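Local coordinates for uncharacterized protein (PDB 5JVK), which probably acts as a family 39 glycoside hydrolase, cleaving glycosidic bonds in carbohydrates, at residues V431-Q436 with T441-W446; Q157-S162 with K209-R214; L220-N225 with V338-W343; H141-K146 with A201-Y206; P306-A309 with P313-W316. All coordinates share one frame; numbering follows the deposited sequence.

Contact 1. Residues V431-Q436 with T441-W446; sequences VLAFGQ and TFYTAW
Phe434 and Phe442 sit opposite each other in a β-hairpin, the antiparallel pairing of strands 429-436 and 439-447 within the six-stranded sheet that follows the barrel. Leu432 and Thr444 exchange backbone bonds in both directions, and Phe434 N donates to Phe442 O in an almost straight bond of 3.0 Å. Leu432, Phe434, Phe442 and Thr444 share one face. There the Phe442 side chain turns in over its own backbone (chi1 77°), which swings the ring toward the partner strand until Phe442 CE1 lies 3.5 Å from Phe434 CB. The two rings are almost parallel, with planes 11° apart, yet they are slid past each other and barely overlap. The branch of Thr444 fills the next notch: its CG2 comes to the edge of the Phe434 ring, 3.9 Å from CE2, and also rests against Leu432 CB. Farther on, Leu432 pushes CD1 against the six-membered ring of Trp446, 3.5 Å from CH2, while Trp446 NE1 is bonded to Asp297. Helix 350-366 packs on this face. Losing the Phe442 ring to an alanine would probably open a gap beside Phe434 CB, CG and CD2, with Thr444 CG2 alone remaining against the Phe434 ring from that strand. On the opposite face the small Ala433 makes room for the Tyr443 ring, CB to CD2 3.8 Å, and Val431 CG2 meets Ala445 CB. Toward the turn comes a classic β-bulge, where Phe434 faces both Thr441 and Phe442; its O accepts a weak bond from Phe442 N and, on a lone pair, a 2.9 Å bond from Thr441 N.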
# COMPACT_ATOMS: atom_id res chain seq x y z
N VAL A 431 15.18 11.18 12.98
CA VAL A 431 15.41 10.04 13.87
C VAL A 431 14.19 9.92 14.78
O VAL A 431 13.93 10.82 15.58
CB VAL A 431 16.70 10.17 14.71
CG1 VAL A 431 16.93 8.92 15.55
CG2 VAL A 431 17.90 10.42 13.80
N LEU A 432 13.44 8.83 14.63
CA LEU A 432 12.14 8.66 15.27
C LEU A 432 12.13 7.37 16.07
O LEU A 432 12.68 6.37 15.62
CB LEU A 432 11.03 8.61 14.22
CG LEU A 432 11.03 9.66 13.11
CD1 LEU A 432 10.00 9.30 12.05
CD2 LEU A 432 10.75 11.04 13.69
N ALA A 433 11.48 7.39 17.24
CA ALA A 433 11.36 6.21 18.11
C ALA A 433 9.93 5.69 18.13
O ALA A 433 8.98 6.48 18.22
CB ALA A 433 11.81 6.56 19.52
N PHE A 434 9.78 4.38 18.03
CA PHE A 434 8.48 3.71 18.14
C PHE A 434 8.58 2.65 19.22
O PHE A 434 9.68 2.26 19.62
CB PHE A 434 8.10 3.07 16.80
CG PHE A 434 7.83 4.06 15.71
CD1 PHE A 434 6.54 4.48 15.43
CD2 PHE A 434 8.88 4.60 14.97
CE1 PHE A 434 6.29 5.40 14.43
CE2 PHE A 434 8.64 5.52 13.97
CZ PHE A 434 7.34 5.92 13.69
N GLY A 435 7.43 2.18 19.69
CA GLY A 435 7.42 1.25 20.81
C GLY A 435 6.08 0.73 21.26
O GLY A 435 5.06 0.93 20.60
N GLN A 436 6.10 0.06 22.41
CA GLN A 436 4.95 -0.65 22.96
C GLN A 436 4.78 -0.27 24.42
O GLN A 436 5.74 -0.35 25.20
CB GLN A 436 5.19 -2.15 22.83
CG GLN A 436 3.96 -3.02 23.02
CD GLN A 436 4.23 -4.49 22.74
OE1 GLN A 436 5.38 -4.94 22.73
NE2 GLN A 436 3.16 -5.26 22.51
N THR A 441 10.91 0.19 21.18
CA THR A 441 11.29 -1.10 20.58
C THR A 441 12.22 -0.97 19.37
O THR A 441 13.02 -1.87 19.11
CB THR A 441 10.06 -1.94 20.18
OG1 THR A 441 9.29 -1.25 19.19
CG2 THR A 441 9.20 -2.24 21.40
N PHE A 442 12.09 0.12 18.61
CA PHE A 442 13.05 0.45 17.56
C PHE A 442 13.10 1.94 17.24
O PHE A 442 12.18 2.69 17.57
CB PHE A 442 12.77 -0.37 16.28
CG PHE A 442 11.61 0.15 15.46
CD1 PHE A 442 10.30 -0.20 15.77
CD2 PHE A 442 11.83 0.96 14.35
CE1 PHE A 442 9.24 0.26 15.01
CE2 PHE A 442 10.77 1.43 13.59
CZ PHE A 442 9.47 1.08 13.92
N TYR A 443 14.21 2.35 16.62
CA TYR A 443 14.39 3.70 16.09
C TYR A 443 14.53 3.60 14.58
O TYR A 443 15.12 2.63 14.10
CB TYR A 443 15.65 4.37 16.66
CG TYR A 443 15.73 4.34 18.16
CD1 TYR A 443 16.21 3.21 18.83
CD2 TYR A 443 15.34 5.44 18.93
CE1 TYR A 443 16.28 3.17 20.22
CE2 TYR A 443 15.41 5.41 20.31
CZ TYR A 443 15.88 4.28 20.95
OH TYR A 443 15.95 4.24 22.33
N THR A 444 14.00 4.57 13.85
CA THR A 444 14.21 4.65 12.40
C THR A 444 14.93 5.95 12.08
O THR A 444 14.73 6.95 12.76
CB THR A 444 12.91 4.54 11.58
OG1 THR A 444 13.24 4.51 10.18
CG2 THR A 444 11.95 5.70 11.85
N ALA A 445 15.76 5.93 11.04
CA ALA A 445 16.53 7.10 10.65
C ALA A 445 16.71 7.20 9.14
O ALA A 445 16.99 6.20 8.48
CB ALA A 445 17.89 7.09 11.34
N TRP A 446 16.52 8.40 8.61
CA TRP A 446 16.73 8.68 7.20
C TRP A 446 17.05 10.15 6.99
O TRP A 446 16.87 10.97 7.89
CB TRP A 446 15.51 8.26 6.36
CG TRP A 446 14.28 9.14 6.48
CD1 TRP A 446 14.02 10.28 5.78
CD2 TRP A 446 13.14 8.91 7.31
NE1 TRP A 446 12.80 10.79 6.13
CE2 TRP A 446 12.24 9.97 7.08
CE3 TRP A 446 12.80 7.93 8.25
CZ2 TRP A 446 11.01 10.07 7.74
CZ3 TRP A 446 11.57 8.02 8.91
CH2 TRP A 446 10.70 9.09 8.65

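Contact 2. Residues Q157-S162 with K209-R214; sequences QFVSAS and KEMGNR
Met211, in the last turn of helix 194-211, is the first residue of 209-214 to meet the helix segment 157-162. Its chain bends at chi2 (-66°), bringing Met211 SD to 3.9 Å from Val159 CG2, with the terminal CE lying a little farther from the same methyl. Gly212 then leaves helical geometry with a positive phi, and the backbone folds back, Arg214 N bonding to Met211 O. The two helices involved, 153-164 and 194-211, follow the second and third strands of the (β/α)8 barrel and pack side by side on its outside. Beyond the turn, Arg214 CB leans on the other branch of the valine, 3.9 Å from Val159 CG1. The guanidinium then lies across that methyl: Val159 CG1 sits over one face of the flat group, 3.6 Å from Arg214 NH2 and 3.7 Å from CZ. A bend at chi3 (74°) turns the group over the methyl, and Glu163, one turn along the first helix, takes NH2 in a salt bridge, which probably helps to hold its direction. With both methyls of Val159 removed, as in an alanine, Met211 SD is likely to lose the methyl it rests on in this helix and the Arg214 guanidinium the surface beneath it.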
# COMPACT_ATOMS: atom_id res chain seq x y z
N GLN A 157 -14.14 -14.14 -5.39
CA GLN A 157 -12.71 -14.45 -5.52
C GLN A 157 -11.83 -13.55 -4.63
O GLN A 157 -10.98 -14.05 -3.89
CB GLN A 157 -12.24 -14.34 -6.98
CG GLN A 157 -12.75 -15.47 -7.88
CD GLN A 157 -12.31 -15.30 -9.33
OE1 GLN A 157 -12.77 -14.39 -10.02
NE2 GLN A 157 -11.43 -16.18 -9.80
N PHE A 158 -12.06 -12.24 -4.71
CA PHE A 158 -11.35 -11.24 -3.89
C PHE A 158 -11.52 -11.49 -2.39
O PHE A 158 -10.54 -11.53 -1.64
CB PHE A 158 -11.78 -9.80 -4.22
CG PHE A 158 -10.89 -9.10 -5.21
CD1 PHE A 158 -11.33 -8.77 -6.49
CD2 PHE A 158 -9.59 -8.75 -4.85
CE1 PHE A 158 -10.50 -8.12 -7.39
CE2 PHE A 158 -8.75 -8.10 -5.75
CZ PHE A 158 -9.21 -7.79 -7.02
N VAL A 159 -12.77 -11.66 -1.96
CA VAL A 159 -13.10 -11.76 -0.53
C VAL A 159 -12.62 -13.07 0.09
O VAL A 159 -12.08 -13.06 1.20
CB VAL A 159 -14.61 -11.53 -0.28
CG1 VAL A 159 -14.98 -11.77 1.18
CG2 VAL A 159 -15.00 -10.12 -0.69
N SER A 160 -12.79 -14.20 -0.60
CA SER A 160 -12.34 -15.49 -0.08
C SER A 160 -10.81 -15.57 -0.02
O SER A 160 -10.25 -16.08 0.96
CB SER A 160 -12.91 -16.66 -0.90
OG SER A 160 -12.25 -16.80 -2.14
N ALA A 161 -10.14 -15.06 -1.06
CA ALA A 161 -8.67 -14.98 -1.08
C ALA A 161 -8.12 -14.06 0.02
O ALA A 161 -7.05 -14.33 0.56
CB ALA A 161 -8.19 -14.51 -2.44
N SER A 162 -8.85 -12.99 0.35
CA SER A 162 -8.48 -12.11 1.46
C SER A 162 -8.59 -12.82 2.81
O SER A 162 -7.76 -12.61 3.70
CB SER A 162 -9.37 -10.86 1.48
OG SER A 162 -9.31 -10.14 0.26
N LYS A 209 -25.53 -6.57 2.30
CA LYS A 209 -26.28 -7.71 2.84
C LYS A 209 -25.59 -9.04 2.53
O LYS A 209 -25.40 -9.88 3.42
CB LYS A 209 -27.70 -7.76 2.26
CG LYS A 209 -28.70 -8.58 3.06
CD LYS A 209 -29.92 -8.93 2.22
CE LYS A 209 -30.89 -9.82 2.98
NZ LYS A 209 -31.65 -9.08 4.03
N GLU A 210 -25.24 -9.21 1.26
CA GLU A 210 -24.66 -10.46 0.74
C GLU A 210 -23.35 -10.81 1.42
O GLU A 210 -23.16 -11.93 1.88
CB GLU A 210 -24.45 -10.33 -0.78
CG GLU A 210 -23.98 -11.59 -1.50
CD GLU A 210 -25.00 -12.72 -1.51
OE1 GLU A 210 -26.19 -12.47 -1.22
OE2 GLU A 210 -24.59 -13.86 -1.81
N MET A 211 -22.45 -9.83 1.48
CA MET A 211 -21.14 -10.01 2.12
C MET A 211 -21.24 -10.05 3.64
O MET A 211 -20.57 -10.85 4.28
CB MET A 211 -20.19 -8.88 1.70
CG MET A 211 -19.84 -8.89 0.22
SD MET A 211 -18.88 -10.35 -0.20
CE MET A 211 -18.96 -10.32 -1.99
N GLY A 212 -22.07 -9.17 4.20
CA GLY A 212 -22.23 -9.08 5.64
C GLY A 212 -20.99 -8.45 6.25
O GLY A 212 -20.51 -7.42 5.77
N ASN A 213 -20.46 -9.09 7.30
CA ASN A 213 -19.23 -8.64 7.97
C ASN A 213 -17.96 -9.29 7.40
O ASN A 213 -16.89 -9.19 8.00
CB ASN A 213 -19.36 -8.85 9.48
CG ASN A 213 -20.39 -7.92 10.11
OD1 ASN A 213 -21.22 -7.33 9.41
ND2 ASN A 213 -20.34 -7.78 11.43
N ARG A 214 -18.08 -9.93 6.24
CA ARG A 214 -16.91 -10.30 5.43
C ARG A 214 -16.26 -9.04 4.83
O ARG A 214 -15.07 -9.05 4.53
CB ARG A 214 -17.31 -11.27 4.31
CG ARG A 214 -17.91 -12.58 4.80
CD ARG A 214 -18.38 -13.44 3.63
NE ARG A 214 -17.27 -14.05 2.91
CZ ARG A 214 -17.34 -14.63 1.71
NH1 ARG A 214 -18.50 -14.70 1.05
NH2 ARG A 214 -16.25 -15.15 1.17

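Contact 3. Residues L220-N225 with V338-W343; sequences LWNEPN and VTEIGW
Glu340 points its carboxylate from strand 335-341 at two side chains of the loop after strand 217-220, meeting Asn222 with one oxygen and Glu223 with the other. Both of these side chains cross it at about a right angle. The Asn222 amide, its plane turned 27° from that of the carboxylate, brings OD1 to 3.4 Å from Glu340 OE2. As both atoms are acceptors, no bond joins them; Arg134 bridges the pair instead, with NH2 on the asparagine oxygen and NH1 in a salt bridge to Glu340 OE2. The Glu223 chain is extended beyond CG and carries OE2 to 4.0 Å from Glu340 OE1, the two carboxylate planes being 34° apart. Each of these oxygens has its own partner: His288 ND1 for Glu223 OE2 and Tyr290 OH for Glu340 OE1. Thr339 OG1 holds the far nitrogen of that histidine, NE2, as a second-shell anchor. A glycerol lies about 3 Å from the Glu340 side chain. Glu223 CD is 5.3 Å from Glu340 CD, just beyond the fourth barrel strand and near the end of the seventh. Glu223 lies in an Asn-Glu-Pro sequence, and the pair is consistent with the acid/base and nucleophile of a retaining clan GH-A active site.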
# COMPACT_ATOMS: atom_id res chain seq x y z
N LEU A 220 -18.04 4.92 -1.00
CA LEU A 220 -19.02 5.35 -1.99
C LEU A 220 -18.35 6.20 -3.07
O LEU A 220 -18.02 7.37 -2.85
CB LEU A 220 -20.19 6.09 -1.31
CG LEU A 220 -21.47 6.41 -2.10
CD1 LEU A 220 -21.24 7.44 -3.20
CD2 LEU A 220 -22.10 5.15 -2.68
N TRP A 221 -18.12 5.58 -4.23
CA TRP A 221 -17.63 6.23 -5.46
C TRP A 221 -16.13 6.52 -5.41
O TRP A 221 -15.61 6.93 -4.37
CB TRP A 221 -18.43 7.51 -5.79
CG TRP A 221 -18.78 7.63 -7.24
CD1 TRP A 221 -18.04 8.20 -8.22
CD2 TRP A 221 -19.97 7.14 -7.87
NE1 TRP A 221 -18.69 8.11 -9.43
CE2 TRP A 221 -19.88 7.46 -9.24
CE3 TRP A 221 -21.11 6.46 -7.40
CZ2 TRP A 221 -20.89 7.13 -10.16
CZ3 TRP A 221 -22.11 6.13 -8.31
CH2 TRP A 221 -21.99 6.46 -9.68
N ASN A 222 -15.45 6.30 -6.53
CA ASN A 222 -14.02 6.59 -6.66
C ASN A 222 -13.80 7.91 -7.38
O ASN A 222 -14.13 8.04 -8.57
CB ASN A 222 -13.31 5.47 -7.42
CG ASN A 222 -11.82 5.70 -7.53
OD1 ASN A 222 -11.09 5.56 -6.55
ND2 ASN A 222 -11.37 6.07 -8.71
N GLU A 223 -13.24 8.88 -6.67
CA GLU A 223 -12.89 10.21 -7.20
C GLU A 223 -14.03 10.91 -7.97
O GLU A 223 -13.88 11.21 -9.16
CB GLU A 223 -11.63 10.10 -8.07
CG GLU A 223 -10.43 9.55 -7.32
CD GLU A 223 -9.12 9.70 -8.08
OE1 GLU A 223 -9.15 9.85 -9.32
OE2 GLU A 223 -8.06 9.65 -7.42
N PRO A 224 -15.16 11.19 -7.29
CA PRO A 224 -16.24 11.97 -7.89
C PRO A 224 -15.92 13.48 -7.87
O PRO A 224 -16.56 14.25 -7.15
CB PRO A 224 -17.44 11.63 -6.99
CG PRO A 224 -16.82 11.39 -5.66
CD PRO A 224 -15.56 10.64 -5.98
N ASN A 225 -14.95 13.88 -8.68
CA ASN A 225 -14.53 15.28 -8.78
C ASN A 225 -15.57 16.09 -9.56
O ASN A 225 -15.87 17.23 -9.22
CB ASN A 225 -13.16 15.38 -9.47
CG ASN A 225 -12.05 14.78 -8.63
OD1 ASN A 225 -11.45 13.77 -9.00
ND2 ASN A 225 -11.76 15.40 -7.50
N VAL A 338 -7.07 6.84 4.07
CA VAL A 338 -6.20 7.22 2.96
C VAL A 338 -6.27 6.10 1.92
O VAL A 338 -5.40 5.24 1.83
CB VAL A 338 -4.76 7.50 3.44
CG1 VAL A 338 -3.89 8.00 2.29
CG2 VAL A 338 -4.77 8.49 4.59
N THR A 339 -7.35 6.12 1.13
CA THR A 339 -7.69 5.00 0.24
C THR A 339 -6.83 4.91 -1.02
O THR A 339 -6.84 3.87 -1.69
CB THR A 339 -9.19 5.01 -0.13
OG1 THR A 339 -9.52 6.24 -0.80
CG2 THR A 339 -10.04 4.85 1.12
N GLU A 340 -6.10 5.97 -1.36
CA GLU A 340 -5.00 5.88 -2.32
C GLU A 340 -3.87 6.83 -1.94
O GLU A 340 -4.10 8.00 -1.65
CB GLU A 340 -5.44 6.22 -3.75
CG GLU A 340 -6.42 5.26 -4.40
CD GLU A 340 -6.72 5.59 -5.85
OE1 GLU A 340 -5.97 6.37 -6.48
OE2 GLU A 340 -7.72 5.06 -6.38
N ILE A 341 -2.65 6.30 -1.93
CA ILE A 341 -1.45 7.13 -1.95
C ILE A 341 -0.35 6.31 -2.62
O ILE A 341 -0.28 5.10 -2.43
CB ILE A 341 -1.04 7.61 -0.53
CG1 ILE A 341 0.13 8.60 -0.61
CG2 ILE A 341 -0.70 6.44 0.39
CD1 ILE A 341 0.41 9.32 0.69
N GLY A 342 0.49 6.96 -3.42
CA GLY A 342 1.55 6.25 -4.11
C GLY A 342 2.46 7.11 -4.96
O GLY A 342 2.17 8.28 -5.22
N TRP A 343 3.57 6.51 -5.36
CA TRP A 343 4.53 7.09 -6.28
C TRP A 343 4.80 6.07 -7.38
O TRP A 343 4.65 4.86 -7.15
CB TRP A 343 5.83 7.43 -5.54
CG TRP A 343 5.73 8.60 -4.60
CD1 TRP A 343 6.15 9.87 -4.83
CD2 TRP A 343 5.17 8.60 -3.28
NE1 TRP A 343 5.90 10.66 -3.74
CE2 TRP A 343 5.30 9.91 -2.78
CE3 TRP A 343 4.58 7.62 -2.48
CZ2 TRP A 343 4.85 10.27 -1.50
CZ3 TRP A 343 4.13 7.97 -1.22
CH2 TRP A 343 4.27 9.29 -0.74

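Contact 4. Residues H141-K146 with A201-Y206; sequences HVEPAK and ANALAY
The Tyr206 ring and the Glu143 carboxylate are the flat groups of this contact, and each is touched by one small aliphatic group from the facing segment. Val142 CG1 approaches the tyrosine ring obliquely, 4.0 Å from Tyr206 CD1, while the ring of Tyr149, in the loop after helix 139-142, meets it with the planes about 20° apart. On the carboxylate, Glu143 OE1 lies 3.5 Å from Ala203 CB. The same oxygen is bonded to Trp139 NE1, and OE2 to Tyr181 OH and the backbone N of Gly147, so three polar partners satisfy this buried acid and hold it against rotation. Glu143 is the first residue after the short helix 139-142 to leave helical geometry; CG stands anti to its own N (chi1 -175°) and the chain runs on extended toward the helix opposite. That helix, 194-211, follows the third strand of the (β/α)8 barrel, and the contact ties it to the loop connection after the second strand. Ala203 lies where the two chains come nearest, its small side chain letting the CA of Glu143 approach its own CA to 6.4 Å. Val142 fits beside it, CG1 sitting 3.6 Å from Ala203 O and 4.3 Å from Ala203 CB.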
# COMPACT_ATOMS: atom_id res chain seq x y z
N HIS A 141 -22.21 -3.73 -12.89
CA HIS A 141 -22.08 -5.18 -12.75
C HIS A 141 -22.98 -5.79 -11.66
O HIS A 141 -23.39 -6.95 -11.80
CB HIS A 141 -20.61 -5.57 -12.51
CG HIS A 141 -19.70 -5.23 -13.65
ND1 HIS A 141 -18.36 -4.95 -13.48
CD2 HIS A 141 -19.93 -5.13 -14.98
CE1 HIS A 141 -17.81 -4.69 -14.65
NE2 HIS A 141 -18.74 -4.79 -15.58
N VAL A 142 -23.28 -5.04 -10.60
CA VAL A 142 -24.18 -5.53 -9.54
C VAL A 142 -25.66 -5.50 -9.94
O VAL A 142 -26.41 -6.41 -9.59
CB VAL A 142 -23.92 -4.82 -8.17
CG1 VAL A 142 -25.16 -4.79 -7.27
CG2 VAL A 142 -22.79 -5.52 -7.44
N GLU A 143 -26.07 -4.45 -10.66
CA GLU A 143 -27.45 -4.28 -11.11
C GLU A 143 -27.49 -4.18 -12.64
O GLU A 143 -27.54 -3.08 -13.19
CB GLU A 143 -28.05 -3.02 -10.44
CG GLU A 143 -29.53 -2.77 -10.71
CD GLU A 143 -30.11 -1.61 -9.89
OE1 GLU A 143 -29.34 -0.84 -9.28
OE2 GLU A 143 -31.35 -1.47 -9.86
N PRO A 144 -27.44 -5.34 -13.35
CA PRO A 144 -27.45 -5.31 -14.82
C PRO A 144 -28.77 -4.83 -15.43
O PRO A 144 -28.78 -4.27 -16.52
CB PRO A 144 -27.18 -6.78 -15.22
CG PRO A 144 -26.82 -7.49 -13.96
CD PRO A 144 -27.45 -6.72 -12.84
N ALA A 145 -29.88 -5.08 -14.72
CA ALA A 145 -31.19 -4.53 -15.07
C ALA A 145 -31.83 -3.92 -13.82
O ALA A 145 -31.45 -4.24 -12.70
CB ALA A 145 -32.08 -5.62 -15.64
N LYS A 146 -32.81 -3.05 -14.05
CA LYS A 146 -33.44 -2.27 -12.97
C LYS A 146 -34.11 -3.19 -11.94
O LYS A 146 -34.98 -3.98 -12.29
CB LYS A 146 -34.48 -1.31 -13.56
CG LYS A 146 -35.02 -0.28 -12.58
CD LYS A 146 -35.99 0.69 -13.24
CE LYS A 146 -35.30 1.61 -14.24
NZ LYS A 146 -36.17 2.74 -14.68
N ALA A 201 -28.50 3.32 -3.91
CA ALA A 201 -28.61 2.94 -2.50
C ALA A 201 -29.01 1.48 -2.29
O ALA A 201 -28.41 0.78 -1.48
CB ALA A 201 -29.59 3.86 -1.79
N ASN A 202 -30.03 1.03 -3.03
CA ASN A 202 -30.50 -0.35 -2.95
C ASN A 202 -29.53 -1.35 -3.59
O ASN A 202 -29.50 -2.51 -3.18
CB ASN A 202 -31.90 -0.50 -3.56
CG ASN A 202 -32.96 0.27 -2.79
OD1 ASN A 202 -32.94 0.33 -1.56
ND2 ASN A 202 -33.92 0.85 -3.51
N ALA A 203 -28.76 -0.91 -4.58
CA ALA A 203 -27.74 -1.75 -5.21
C ALA A 203 -26.57 -2.04 -4.27
O ALA A 203 -26.11 -3.18 -4.18
CB ALA A 203 -27.22 -1.10 -6.49
N LEU A 204 -26.09 -1.00 -3.58
CA LEU A 204 -25.04 -1.15 -2.57
C LEU A 204 -25.56 -1.93 -1.36
O LEU A 204 -24.85 -2.80 -0.84
CB LEU A 204 -24.51 0.22 -2.12
CG LEU A 204 -23.44 0.25 -1.01
CD1 LEU A 204 -22.24 -0.61 -1.38
CD2 LEU A 204 -23.01 1.68 -0.73
N ALA A 205 -26.77 -1.61 -0.92
CA ALA A 205 -27.41 -2.31 0.20
C ALA A 205 -27.54 -3.82 -0.03
O ALA A 205 -27.39 -4.60 0.90
CB ALA A 205 -28.78 -1.71 0.49
N TYR A 206 -27.80 -4.21 -1.28
CA TYR A 206 -27.77 -5.63 -1.68
C TYR A 206 -26.39 -6.23 -1.48
O TYR A 206 -26.26 -7.32 -0.91
CB TYR A 206 -28.21 -5.81 -3.14
CG TYR A 206 -27.81 -7.15 -3.72
CD1 TYR A 206 -26.70 -7.27 -4.56
CD2 TYR A 206 -28.53 -8.31 -3.40
CE1 TYR A 206 -26.33 -8.51 -5.08
CE2 TYR A 206 -28.16 -9.54 -3.92
CZ TYR A 206 -27.06 -9.64 -4.76
OH TYR A 206 -26.69 -10.86 -5.27

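Contact 5. Residues P306-A309 with P313-W316; sequences PIPA and PTVW
The first turn of helix 312-325 is covered here by the loop that leads into it, with Thr314 reaching back to Ile307, Pro308 and Ala309. The methyl of Thr314 does most of the touching. Placed anti to the backbone N, with OG1 beside that N (chi1 -57°), Thr314 CG2 enters the angle of the loop, 3.7 Å from Ile307 CB and equally far from Pro308 CD. The carbonyl of Ala309 closes over the same side chain, its O lying 3.3 Å from Thr314 CB. The Thr314 hydroxyl makes its hydrogen bond to the side chain of Asn311, just ahead of the helix, rather than to Ala309 O. One residue along, Val315 offers CG2 to Ile307 CD1 at 4.2 Å, a looser apolar touch. The isoleucine chain runs extended out to CD1, and it also packs on Tyr318, a turn farther along the helix. A sulfate lies about 4 Å from the isoleucine side chain, near the protein surface. Loop and helix start together form the β-to-α connection after the sixth strand, 284-287, of the (β/α)8 barrel.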
# COMPACT_ATOMS: atom_id res chain seq x y z
N PRO A 306 -5.77 26.42 3.95
CA PRO A 306 -5.66 26.13 5.40
C PRO A 306 -4.29 25.62 5.90
O PRO A 306 -4.02 25.73 7.10
CB PRO A 306 -6.73 25.05 5.62
CG PRO A 306 -7.73 25.28 4.54
CD PRO A 306 -6.94 25.75 3.35
N ILE A 307 -3.45 25.08 5.01
CA ILE A 307 -2.23 24.33 5.38
C ILE A 307 -0.97 24.87 4.67
O ILE A 307 -1.04 25.19 3.49
CB ILE A 307 -2.37 22.81 5.07
CG1 ILE A 307 -2.94 22.56 3.66
CG2 ILE A 307 -3.27 22.15 6.11
CD1 ILE A 307 -2.95 21.11 3.25
N PRO A 308 0.18 24.97 5.39
CA PRO A 308 1.42 25.50 4.78
C PRO A 308 1.91 24.75 3.52
O PRO A 308 2.23 25.38 2.51
CB PRO A 308 2.47 25.37 5.91
CG PRO A 308 1.88 24.43 6.90
CD PRO A 308 0.39 24.62 6.81
N ALA A 309 1.96 23.42 3.60
CA ALA A 309 2.29 22.57 2.45
C ALA A 309 1.56 21.23 2.55
O ALA A 309 1.22 20.79 3.65
CB ALA A 309 3.79 22.34 2.38
N PRO A 313 3.40 15.19 7.43
CA PRO A 313 3.46 15.87 8.73
C PRO A 313 2.50 17.06 8.92
O PRO A 313 2.18 17.41 10.05
CB PRO A 313 4.91 16.33 8.83
CG PRO A 313 5.66 15.39 7.95
CD PRO A 313 4.74 15.12 6.80
N THR A 314 2.06 17.68 7.82
CA THR A 314 1.07 18.76 7.88
C THR A 314 -0.35 18.24 7.74
O THR A 314 -1.23 18.63 8.52
CB THR A 314 1.32 19.79 6.76
OG1 THR A 314 2.66 20.30 6.87
CG2 THR A 314 0.34 20.96 6.85
N VAL A 315 -0.58 17.39 6.75
CA VAL A 315 -1.92 16.90 6.42
C VAL A 315 -2.51 15.98 7.50
O VAL A 315 -3.70 16.10 7.83
CB VAL A 315 -1.95 16.19 5.04
CG1 VAL A 315 -3.29 15.51 4.77
CG2 VAL A 315 -1.63 17.17 3.93
N TRP A 316 -1.70 15.06 8.04
CA TRP A 316 -2.21 14.07 9.01
C TRP A 316 -2.77 14.74 10.28
O TRP A 316 -3.93 14.49 10.63
CB TRP A 316 -1.17 12.98 9.34
CG TRP A 316 -1.24 11.69 8.51
CD1 TRP A 316 -1.27 10.41 9.00
CD2 TRP A 316 -1.29 11.57 7.08
NE1 TRP A 316 -1.34 9.51 7.96
CE2 TRP A 316 -1.34 10.19 6.78
CE3 TRP A 316 -1.29 12.49 6.02
CZ2 TRP A 316 -1.40 9.71 5.46
CZ3 TRP A 316 -1.35 12.01 4.71
CH2 TRP A 316 -1.40 10.63 4.45

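Contact 1 is a buried hairpin of the separate β-sheet, held by backbone bonds and aromatic packing; the other four belong to the barrel. Contacts 2 and 4 share helix 194-211, gripped at its C-terminal end and middle by side chains rather than backbone, and their centres lie about 17 Å apart. Contact 3, at the C-terminal ends of the barrel strands, is polar throughout, unlike the mainly apolar touches of contacts 4 and 5 that border it: Leu220 meets Leu204 of contact 4, and Val338 meets Trp316 of contact 5. Contact 5 is a surface contact, whereas contact 4 is buried, its acid included, and contacts 2 and 3 partly so.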